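Nicotinate phosphoribosyltransferase (Saccharomyces cerevisiae, PDB 1VLP) catalyses the ATP-dependent first step of NAD synthesis from nicotinic acid, joining nicotinate to the phosphoribosyl group of 5-phospho-alpha-D-ribose 1-diphosphate. Local coordinates at residues Asp23-Lys28 with Phe189-Arg194; Ala199-Met204 with Ile228-Lys233; Tyr315-Ser320 with Lys355-Leu360. All blocks are in the same frame, centred on the assembly; numbering follows the deposited sequence.

Interaction 1: Asp23-Lys28 with Phe189-Arg194; sequences DTDMYK and FGTRRR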
loop_
_atom_site.group_PDB
_atom_site.type_symbol
_atom_site.label_atom_id
_atom_site.label_comp_id
_atom_site.label_asym_id
_atom_site.label_seq_id
_atom_site.Cartn_x
_atom_site.Cartn_y
_atom_site.Cartn_z
ATOM N N ASP A 23 6.769 -11.146 -1.724
ATOM C CA ASP A 23 6.007 -11.003 -0.491
ATOM C C ASP A 23 5.906 -9.505 -0.187
ATOM O O ASP A 23 6.615 -8.943 0.685
ATOM C CB ASP A 23 6.624 -11.787 0.663
ATOM C CG ASP A 23 5.776 -11.689 1.945
ATOM O OD1 ASP A 23 4.610 -11.152 1.880
ATOM O OD2 ASP A 23 6.267 -12.123 3.030
ATOM N N THR A 24 5.123 -8.831 -1.011
ATOM C CA THR A 24 4.989 -7.377 -0.970
ATOM C C THR A 24 3.721 -7.003 -1.744
ATOM O O THR A 24 3.124 -7.852 -2.432
ATOM C CB THR A 24 6.215 -6.626 -1.613
ATOM O OG1 THR A 24 6.174 -5.243 -1.240
ATOM C CG2 THR A 24 6.207 -6.696 -3.093
ATOM N N ASP A 25 3.359 -5.731 -1.673
ATOM C CA ASP A 25 2.219 -5.216 -2.436
ATOM C C ASP A 25 2.607 -4.973 -3.913
ATOM O O ASP A 25 3.696 -4.426 -4.162
ATOM C CB ASP A 25 1.691 -3.912 -1.820
ATOM C CG ASP A 25 1.134 -4.099 -0.373
ATOM O OD1 ASP A 25 0.217 -4.905 -0.178
ATOM O OD2 ASP A 25 1.653 -3.466 0.552
HETATM N N MSE A 26 1.749 -5.355 -4.866
HETATM C CA MSE A 26 2.062 -5.161 -6.289
HETATM C C MSE A 26 2.447 -3.751 -6.621
HETATM O O MSE A 26 3.345 -3.557 -7.469
HETATM C CB MSE A 26 0.918 -5.564 -7.198
HETATM C CG MSE A 26 1.135 -5.146 -8.671
HETATM SE SE MSE A 26 -0.213 -6.070 -9.700
HETATM C CE MSE A 26 -0.176 -4.801 -11.347
ATOM N N TYR A 27 1.842 -2.758 -5.947
ATOM C CA TYR A 27 2.200 -1.359 -6.249
ATOM C C TYR A 27 3.680 -1.082 -6.016
ATOM O O TYR A 27 4.255 -0.221 -6.698
ATOM C CB TYR A 27 1.323 -0.332 -5.528
ATOM C CG TYR A 27 1.718 -0.036 -4.089
ATOM C CD1 TYR A 27 2.697 0.917 -3.794
ATOM C CD2 TYR A 27 1.140 -0.709 -3.045
ATOM C CE1 TYR A 27 3.062 1.193 -2.469
ATOM C CE2 TYR A 27 1.506 -0.437 -1.701
ATOM C CZ TYR A 27 2.458 0.504 -1.432
ATOM O OH TYR A 27 2.779 0.740 -0.114
ATOM N N LYS A 28 4.332 -1.846 -5.130
ATOM C CA LYS A 28 5.777 -1.636 -4.950
ATOM C C LYS A 28 6.608 -2.001 -6.173
ATOM O O LYS A 28 7.548 -1.298 -6.527
ATOM C CB LYS A 28 6.294 -2.315 -3.662
ATOM C CG LYS A 28 5.694 -1.739 -2.389
ATOM C CD LYS A 28 6.522 -0.631 -1.679
ATOM C CE LYS A 28 6.676 0.710 -2.361
ATOM N NZ LYS A 28 7.347 1.658 -1.390
ATOM N N PHE A 189 -5.746 -6.466 0.876
ATOM C CA PHE A 189 -4.741 -5.395 0.809
ATOM C C PHE A 189 -3.952 -5.240 2.116
ATOM O O PHE A 189 -3.379 -4.142 2.392
ATOM C CB PHE A 189 -5.537 -4.105 0.528
ATOM C CG PHE A 189 -4.730 -2.879 0.175
ATOM C CD1 PHE A 189 -3.474 -2.933 -0.480
ATOM C CD2 PHE A 189 -5.270 -1.614 0.490
ATOM C CE1 PHE A 189 -2.776 -1.754 -0.791
ATOM C CE2 PHE A 189 -4.577 -0.432 0.171
ATOM C CZ PHE A 189 -3.342 -0.506 -0.474
ATOM N N GLY A 190 -3.957 -6.281 2.956
ATOM C CA GLY A 190 -3.464 -6.165 4.324
ATOM C C GLY A 190 -2.007 -6.554 4.595
ATOM O O GLY A 190 -1.633 -6.734 5.742
ATOM N N THR A 191 -1.157 -6.628 3.559
ATOM C CA THR A 191 0.226 -7.066 3.788
ATOM C C THR A 191 0.954 -6.222 4.868
ATOM O O THR A 191 1.510 -6.760 5.842
ATOM C CB THR A 191 1.052 -7.082 2.490
ATOM O OG1 THR A 191 0.436 -7.960 1.567
ATOM C CG2 THR A 191 2.509 -7.487 2.764
ATOM N N ARG A 192 0.903 -4.903 4.704
ATOM C CA ARG A 192 1.759 -4.024 5.489
ATOM C C ARG A 192 1.442 -4.085 6.979
ATOM O O ARG A 192 2.352 -4.040 7.804
ATOM C CB ARG A 192 1.618 -2.603 5.017
ATOM C CG ARG A 192 2.340 -2.367 3.751
ATOM C CD ARG A 192 2.067 -0.953 3.272
ATOM N NE ARG A 192 0.712 -0.858 2.749
ATOM C CZ ARG A 192 0.179 0.273 2.342
ATOM N NH1 ARG A 192 0.909 1.389 2.403
ATOM N NH2 ARG A 192 -1.078 0.288 1.902
ATOM N N ARG A 193 0.180 -4.288 7.326
ATOM C CA ARG A 193 -0.114 -4.352 8.750
ATOM C C ARG A 193 -0.568 -5.705 9.258
ATOM O O ARG A 193 -1.238 -5.793 10.282
ATOM C CB ARG A 193 -1.028 -3.239 9.175
ATOM C CG ARG A 193 -0.233 -1.981 9.532
ATOM C CD ARG A 193 -1.152 -0.905 10.076
ATOM N NE ARG A 193 -0.609 0.416 9.824
ATOM C CZ ARG A 193 -1.239 1.546 10.111
ATOM N NH1 ARG A 193 -2.450 1.515 10.654
ATOM N NH2 ARG A 193 -0.655 2.703 9.843
ATOM N N ARG A 194 -0.188 -6.772 8.552
ATOM C CA ARG A 194 -0.524 -8.076 9.002
ATOM C C ARG A 194 0.100 -8.342 10.387
ATOM O O ARG A 194 1.235 -7.905 10.699
ATOM C CB ARG A 194 -0.067 -9.140 8.013
ATOM C CG ARG A 194 1.410 -9.280 7.907
ATOM C CD ARG A 194 1.764 -10.038 6.601
ATOM N NE ARG A 194 3.174 -10.355 6.532
ATOM C CZ ARG A 194 3.810 -10.763 5.431
ATOM N NH1 ARG A 194 3.166 -10.874 4.263
ATOM N NH2 ARG A 194 5.121 -11.001 5.490
HETATM O O HOH W 1 -0.582 -3.614 2.428
#
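D23 and R194 approach from opposite directions and join in an end-on, two-pronged salt bridge that ties the N-terminal part of this type II phosphoribosyltransferase to the loop leaving strand 186-188 of the barrel-like domain. Carboxylate and guanidinium are nearly coplanar, their planes 26° apart. R194 NH1 donates to D23 OD1 at 2.8 Å, using the oxygen's syn lone pair; R194 NH2 donates to D23 OD2 at 2.9 Å, also on the syn side but 19° out of the carboxylate plane. Two bonds of this kind hold both flat groups against turning. D23 OD1 is also bonded to N227, and R194 NH1 to Q200. R194 CG stands between its own backbone N and carbonyl carbon (chi1 68°), and from there the chain runs extended to the aspartate.

Nearer Y27 and F189, which probably bind nicotinate as in related enzymes, D25 slides past T191 in the opposite direction, with D25 OD1 3.5 Å from T191 CB; that oxygen is hydrogen-bonded to S226. R192 crosses D25 at about a right angle. Their pairing is one of charge alone, since no N-H points at D25 OD2, whose position is doubtful. Y27 sets its hydroxyl over one face of the same guanidinium: Y27 OH is 3.2 Å from R192 NH1, at too poor an angle for a hydrogen bond, and is bonded instead to E144. R306 stands beside F189. At the edge of the R192 guanidinium, in its plane, a water accepts from R192 NE at 3.1 Å and from R192 N at 3.0 Å.

Interaction 2: Ala199-Met204 with Ile228-Lys233; sequences AQDLIM and ILFAKK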
loop_
_atom_site.group_PDB
_atom_site.type_symbol
_atom_site.label_atom_id
_atom_site.label_comp_id
_atom_site.label_asym_id
_atom_site.label_seq_id
_atom_site.Cartn_x
_atom_site.Cartn_y
_atom_site.Cartn_z
ATOM N N ALA A 199 -0.817 -15.116 9.676
ATOM C CA ALA A 199 -2.166 -14.502 9.809
ATOM C C ALA A 199 -2.719 -14.220 8.433
ATOM O O ALA A 199 -3.874 -14.502 8.128
ATOM C CB ALA A 199 -2.135 -13.189 10.646
ATOM N N GLN A 200 -1.899 -13.605 7.607
ATOM C CA GLN A 200 -2.348 -13.310 6.248
ATOM C C GLN A 200 -2.647 -14.593 5.447
ATOM O O GLN A 200 -3.647 -14.660 4.759
ATOM C CB GLN A 200 -1.349 -12.386 5.536
ATOM C CG GLN A 200 -1.803 -11.919 4.121
ATOM C CD GLN A 200 -0.904 -10.836 3.571
ATOM O OE1 GLN A 200 0.262 -10.861 3.834
ATOM N NE2 GLN A 200 -1.439 -9.929 2.726
ATOM N N ASP A 201 -1.801 -15.606 5.561
ATOM C CA ASP A 201 -2.075 -16.888 4.929
ATOM C C ASP A 201 -3.414 -17.529 5.365
ATOM O O ASP A 201 -4.178 -18.060 4.543
ATOM C CB ASP A 201 -0.929 -17.845 5.166
ATOM C CG ASP A 201 -1.130 -19.156 4.414
ATOM O OD1 ASP A 201 -1.036 -19.154 3.159
ATOM O OD2 ASP A 201 -1.399 -20.150 5.080
ATOM N N LEU A 202 -3.712 -17.442 6.665
ATOM C CA LEU A 202 -4.976 -17.988 7.163
ATOM C C LEU A 202 -6.171 -17.226 6.631
ATOM O O LEU A 202 -7.164 -17.842 6.275
ATOM C CB LEU A 202 -5.016 -18.006 8.688
ATOM C CG LEU A 202 -4.159 -19.057 9.362
ATOM C CD1 LEU A 202 -4.166 -18.737 10.843
ATOM C CD2 LEU A 202 -4.700 -20.430 9.031
ATOM N N ILE A 203 -6.092 -15.897 6.550
ATOM C CA ILE A 203 -7.200 -15.114 5.984
ATOM C C ILE A 203 -7.346 -15.349 4.466
ATOM O O ILE A 203 -8.455 -15.403 3.960
ATOM C CB ILE A 203 -7.227 -13.642 6.476
ATOM C CG1 ILE A 203 -6.150 -12.805 5.842
ATOM C CG2 ILE A 203 -7.232 -13.598 7.996
ATOM C CD1 ILE A 203 -6.520 -12.312 4.463
HETATM N N MSE A 204 -6.243 -15.610 3.777
HETATM C CA MSE A 204 -6.309 -16.004 2.360
HETATM C C MSE A 204 -7.079 -17.314 2.219
HETATM O O MSE A 204 -7.952 -17.463 1.343
HETATM C CB MSE A 204 -4.914 -16.149 1.748
HETATM C CG MSE A 204 -4.174 -14.844 1.411
HETATM SE SE MSE A 204 -5.193 -13.648 0.221
HETATM C CE MSE A 204 -5.340 -14.876 -1.361
ATOM N N ILE A 228 1.702 -10.148 -4.080
ATOM C CA ILE A 228 1.982 -10.893 -5.279
ATOM C C ILE A 228 2.257 -12.359 -4.946
ATOM O O ILE A 228 1.824 -13.264 -5.701
ATOM C CB ILE A 228 3.181 -10.297 -6.042
ATOM C CG1 ILE A 228 3.020 -8.807 -6.316
ATOM C CG2 ILE A 228 3.394 -11.008 -7.345
ATOM C CD1 ILE A 228 4.309 -8.207 -6.829
ATOM N N LEU A 229 2.944 -12.616 -3.818
ATOM C CA LEU A 229 3.262 -14.001 -3.437
ATOM C C LEU A 229 1.985 -14.813 -3.157
ATOM O O LEU A 229 1.891 -15.952 -3.608
ATOM C CB LEU A 229 4.187 -14.052 -2.205
ATOM C CG LEU A 229 4.858 -15.397 -1.945
ATOM C CD1 LEU A 229 5.690 -15.794 -3.128
ATOM C CD2 LEU A 229 5.715 -15.306 -0.773
ATOM N N PHE A 230 1.049 -14.215 -2.428
ATOM C CA PHE A 230 -0.244 -14.871 -2.133
ATOM C C PHE A 230 -1.109 -14.969 -3.363
ATOM O O PHE A 230 -1.847 -15.929 -3.505
ATOM C CB PHE A 230 -0.977 -14.198 -0.996
ATOM C CG PHE A 230 -0.399 -14.531 0.371
ATOM C CD1 PHE A 230 -0.344 -15.845 0.781
ATOM C CD2 PHE A 230 0.056 -13.555 1.229
ATOM C CE1 PHE A 230 0.147 -16.200 2.029
ATOM C CE2 PHE A 230 0.603 -13.900 2.530
ATOM C CZ PHE A 230 0.641 -15.231 2.901
ATOM N N ALA A 231 -1.053 -13.977 -4.259
ATOM C CA ALA A 231 -1.764 -14.092 -5.550
ATOM C C ALA A 231 -1.290 -15.372 -6.281
ATOM O O ALA A 231 -2.074 -16.181 -6.749
ATOM C CB ALA A 231 -1.465 -12.959 -6.363
ATOM N N LYS A 232 0.026 -15.521 -6.356
ATOM C CA LYS A 232 0.648 -16.688 -7.008
ATOM C C LYS A 232 0.239 -17.986 -6.312
ATOM O O LYS A 232 -0.146 -18.950 -6.984
ATOM C CB LYS A 232 2.162 -16.530 -7.039
ATOM C CG LYS A 232 2.919 -17.622 -7.836
ATOM C CD LYS A 232 4.403 -17.218 -7.882
ATOM C CE LYS A 232 5.199 -18.161 -8.742
ATOM N NZ LYS A 232 5.189 -19.517 -8.151
ATOM N N LYS A 233 0.342 -18.014 -4.989
ATOM C CA LYS A 233 0.032 -19.182 -4.206
ATOM C C LYS A 233 -1.427 -19.676 -4.375
ATOM O O LYS A 233 -1.673 -20.870 -4.542
ATOM C CB LYS A 233 0.279 -18.915 -2.741
ATOM C CG LYS A 233 0.078 -20.131 -1.833
ATOM C CD LYS A 233 0.506 -19.903 -0.455
ATOM C CE LYS A 233 0.158 -21.125 0.397
ATOM N NZ LYS A 233 0.557 -20.997 1.833
HETATM O O HOH W 2 -0.973 -22.367 3.853
#
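K233 NZ donates to D201 OD1 at 2.8 Å, a salt bridge at the outer side of this helix pair, and the ammonium comes to the oxygen from above the carboxylate plane. A water closes the circuit, giving a proton to D201 OD2 at 2.6 Å and accepting one from K233 NZ. Y234, from the far helix, also bonds D201 OD1, and Q205 of D201's own helix bonds OD2.

Inward, the F230 ring fills the space between the helices, its CG anti to the carbonyl carbon (chi1 -76°), which directs the ring across toward helix 197-213. Two oxygens sit at the ring's edge, near its plane: D201 OD1 is 3.4 Å from F230 CE1, and Q200 OE1, which is bonded to R194, is 3.3 Å from F230 CE2. Selenomethionine M204 covers one face in a CH-pi contact, its CG 4.3 Å from the F230 ring centroid. With an alanine in place of F230, M204 CG would probably lose the ring face it rests on and a gap would open between the helices.

The short helix axes pass 11.3 Å apart at -39°. Helix 197-213 lies between neighbouring parallel strands 186-188 and 222-225 in the chain; helix 228-234 follows the second strand and packs on Y84 of helix 79-88.

Interaction 3: Tyr315-Ser320 with Lys355-Leu360; sequences YTKKIS and KENGML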
loop_
_atom_site.group_PDB
_atom_site.type_symbol
_atom_site.label_atom_id
_atom_site.label_comp_id
_atom_site.label_asym_id
_atom_site.label_seq_id
_atom_site.Cartn_x
_atom_site.Cartn_y
_atom_site.Cartn_z
ATOM N N TYR A 315 -16.550 12.449 -1.596
ATOM C CA TYR A 315 -15.668 12.107 -2.726
ATOM C C TYR A 315 -16.434 11.548 -3.913
ATOM O O TYR A 315 -16.240 11.947 -5.051
ATOM C CB TYR A 315 -14.590 11.127 -2.288
ATOM C CG TYR A 315 -13.561 10.875 -3.346
ATOM C CD1 TYR A 315 -12.522 11.776 -3.541
ATOM C CD2 TYR A 315 -13.609 9.743 -4.133
ATOM C CE1 TYR A 315 -11.542 11.504 -4.489
ATOM C CE2 TYR A 315 -12.650 9.476 -5.068
ATOM C CZ TYR A 315 -11.613 10.352 -5.242
ATOM O OH TYR A 315 -10.661 10.096 -6.221
ATOM N N THR A 316 -17.325 10.624 -3.649
ATOM C CA THR A 316 -18.072 9.944 -4.701
ATOM C C THR A 316 -18.912 10.937 -5.515
ATOM O O THR A 316 -18.946 10.899 -6.747
ATOM C CB THR A 316 -18.965 8.837 -4.054
ATOM O OG1 THR A 316 -18.132 7.875 -3.359
ATOM C CG2 THR A 316 -19.868 8.074 -5.106
ATOM N N LYS A 317 -19.569 11.849 -4.815
ATOM C CA LYS A 317 -20.382 12.859 -5.458
ATOM C C LYS A 317 -19.523 13.730 -6.359
ATOM O O LYS A 317 -19.926 14.020 -7.478
ATOM C CB LYS A 317 -21.136 13.672 -4.416
ATOM C CG LYS A 317 -22.248 12.850 -3.727
ATOM C CD LYS A 317 -23.275 13.720 -2.989
ATOM C CE LYS A 317 -22.718 14.515 -1.906
ATOM N NZ LYS A 317 -23.834 15.133 -1.068
ATOM N N LYS A 318 -18.363 14.133 -5.838
ATOM C CA LYS A 318 -17.466 15.071 -6.529
ATOM C C LYS A 318 -16.962 14.450 -7.835
ATOM O O LYS A 318 -16.941 15.104 -8.909
ATOM C CB LYS A 318 -16.297 15.461 -5.621
ATOM C CG LYS A 318 -15.265 16.379 -6.270
ATOM C CD LYS A 318 -14.127 16.760 -5.302
ATOM C CE LYS A 318 -14.426 18.065 -4.606
ATOM N NZ LYS A 318 -13.384 18.301 -3.595
ATOM N N ILE A 319 -16.503 13.205 -7.734
ATOM C CA ILE A 319 -15.983 12.449 -8.880
ATOM C C ILE A 319 -17.060 12.145 -9.926
ATOM O O ILE A 319 -16.813 12.270 -11.135
ATOM C CB ILE A 319 -15.317 11.114 -8.397
ATOM C CG1 ILE A 319 -14.021 11.424 -7.667
ATOM C CG2 ILE A 319 -15.057 10.187 -9.538
ATOM C CD1 ILE A 319 -12.990 12.211 -8.482
ATOM N N SER A 320 -18.247 11.768 -9.473
ATOM C CA SER A 320 -19.373 11.521 -10.361
ATOM C C SER A 320 -19.726 12.747 -11.172
ATOM O O SER A 320 -19.871 12.675 -12.390
ATOM C CB SER A 320 -20.606 11.036 -9.561
ATOM O OG SER A 320 -21.740 10.916 -10.397
ATOM N N LYS A 355 -23.399 3.404 -6.436
ATOM C CA LYS A 355 -24.513 3.085 -7.321
ATOM C C LYS A 355 -25.445 4.303 -7.503
ATOM O O LYS A 355 -25.874 4.623 -8.633
ATOM C CB LYS A 355 -25.284 1.892 -6.801
ATOM C CG LYS A 355 -26.506 1.526 -7.679
ATOM C CD LYS A 355 -27.158 0.162 -7.304
ATOM C CE LYS A 355 -28.308 -0.177 -8.277
ATOM N NZ LYS A 355 -28.386 -1.636 -8.608
ATOM N N GLU A 356 -25.745 4.950 -6.396
ATOM C CA GLU A 356 -26.579 6.160 -6.367
ATOM C C GLU A 356 -26.030 7.244 -7.281
ATOM O O GLU A 356 -26.795 7.942 -7.954
ATOM C CB GLU A 356 -26.671 6.721 -4.935
ATOM C CG GLU A 356 -27.678 7.904 -4.815
ATOM C CD GLU A 356 -27.806 8.436 -3.364
ATOM O OE1 GLU A 356 -28.452 7.713 -2.546
ATOM O OE2 GLU A 356 -27.272 9.563 -3.071
ATOM N N ASN A 357 -24.723 7.337 -7.338
ATOM C CA ASN A 357 -24.015 8.378 -8.066
ATOM C C ASN A 357 -23.414 7.909 -9.393
ATOM O O ASN A 357 -22.541 8.580 -9.971
ATOM C CB ASN A 357 -22.956 8.942 -7.144
ATOM C CG ASN A 357 -23.546 9.771 -6.062
ATOM O OD1 ASN A 357 -24.079 10.840 -6.327
ATOM N ND2 ASN A 357 -23.527 9.259 -4.819
ATOM N N GLY A 358 -23.897 6.776 -9.908
ATOM C CA GLY A 358 -23.493 6.295 -11.223
ATOM C C GLY A 358 -22.069 5.883 -11.413
ATOM O O GLY A 358 -21.497 6.123 -12.476
HETATM N N MSE A 359 -21.486 5.288 -10.380
HETATM C CA MSE A 359 -20.091 4.867 -10.400
HETATM C C MSE A 359 -20.061 3.382 -10.136
HETATM O O MSE A 359 -20.863 2.878 -9.342
HETATM C CB MSE A 359 -19.264 5.590 -9.323
HETATM C CG MSE A 359 -19.242 7.092 -9.490
HETATM SE SE MSE A 359 -18.302 7.709 -11.137
HETATM C CE MSE A 359 -16.589 6.958 -10.807
ATOM N N LEU A 360 -19.116 2.703 -10.804
ATOM C CA LEU A 360 -18.743 1.350 -10.440
ATOM C C LEU A 360 -17.830 1.454 -9.218
ATOM O O LEU A 360 -17.144 2.487 -9.032
ATOM C CB LEU A 360 -18.039 0.632 -11.574
ATOM C CG LEU A 360 -18.799 0.570 -12.903
ATOM C CD1 LEU A 360 -17.909 0.076 -14.029
ATOM C CD2 LEU A 360 -19.982 -0.316 -12.786
#
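The Schellman motif that ends helix 344-356 turns the carbonyl of N357 toward helix 312-326, where S320 meets it. G358, with a phi of 66°, is the C-prime residue of this motif, and its N bonds back to K355 O. S320 OG donates to N357 O at 2.5 Å, a short hydrogen bond; the C=O...OG angle is 144°, and OG lies somewhat off the carbonyl plane. The serine oxygen gets there because it stands anti to its own backbone N (chi1 174°), pointing across to the helix end. In this way a carbonyl just past the end of helix 344-356 is satisfied by a side chain of helix 312-326.

N357 lays its side chain against T316 and K317. T316 CG2 packs on N357 CB at 3.8 Å, and K317 CG lies 3.8 Å from N357 OD1; N357 ND2 turns back to bond with A353 O in the helix it follows. Selenomethionine M359, beyond the turn, packs against helix 312-326. Its chain is bent at both later torsions, which curls SE to 4.0 Å from S320 CA and carries the methyl onto I319, M359 CE to I319 CG2 measuring 3.8 Å. I319 in turn lays its CG1 over one face of the Y315 ring.

Beneath this lies the parallel sheet: T316, I319 and M359 all touch I336 of strand 335-338, I319 and Y315 also reach V305 of strand 304-307, and the chain runs on from M359 into strand 360-365, next to 335-338.

How the interactions relate
Interactions 1 and 2 are neighbours, with centres about 10 Å apart, and Q200 joins them through probable hydrogen bonds to R194 and T191, while M26 packs on I228. Interaction 3 stands apart, its centre about 27 Å from that of interaction 1 and about 31 Å from that of interaction 2. Interaction 1 is the deepest, a mostly buried set of charges beside the probable nicotinate site that joins the N-terminal region to the barrel-like domain. Interaction 2 pairs two helices connected along the chain with parallel-sheet strands, an aromatic ring behind a surface salt bridge; interaction 3 sets a helix against the turn into strand 360-365, through one hydroxyl bond and apolar packing.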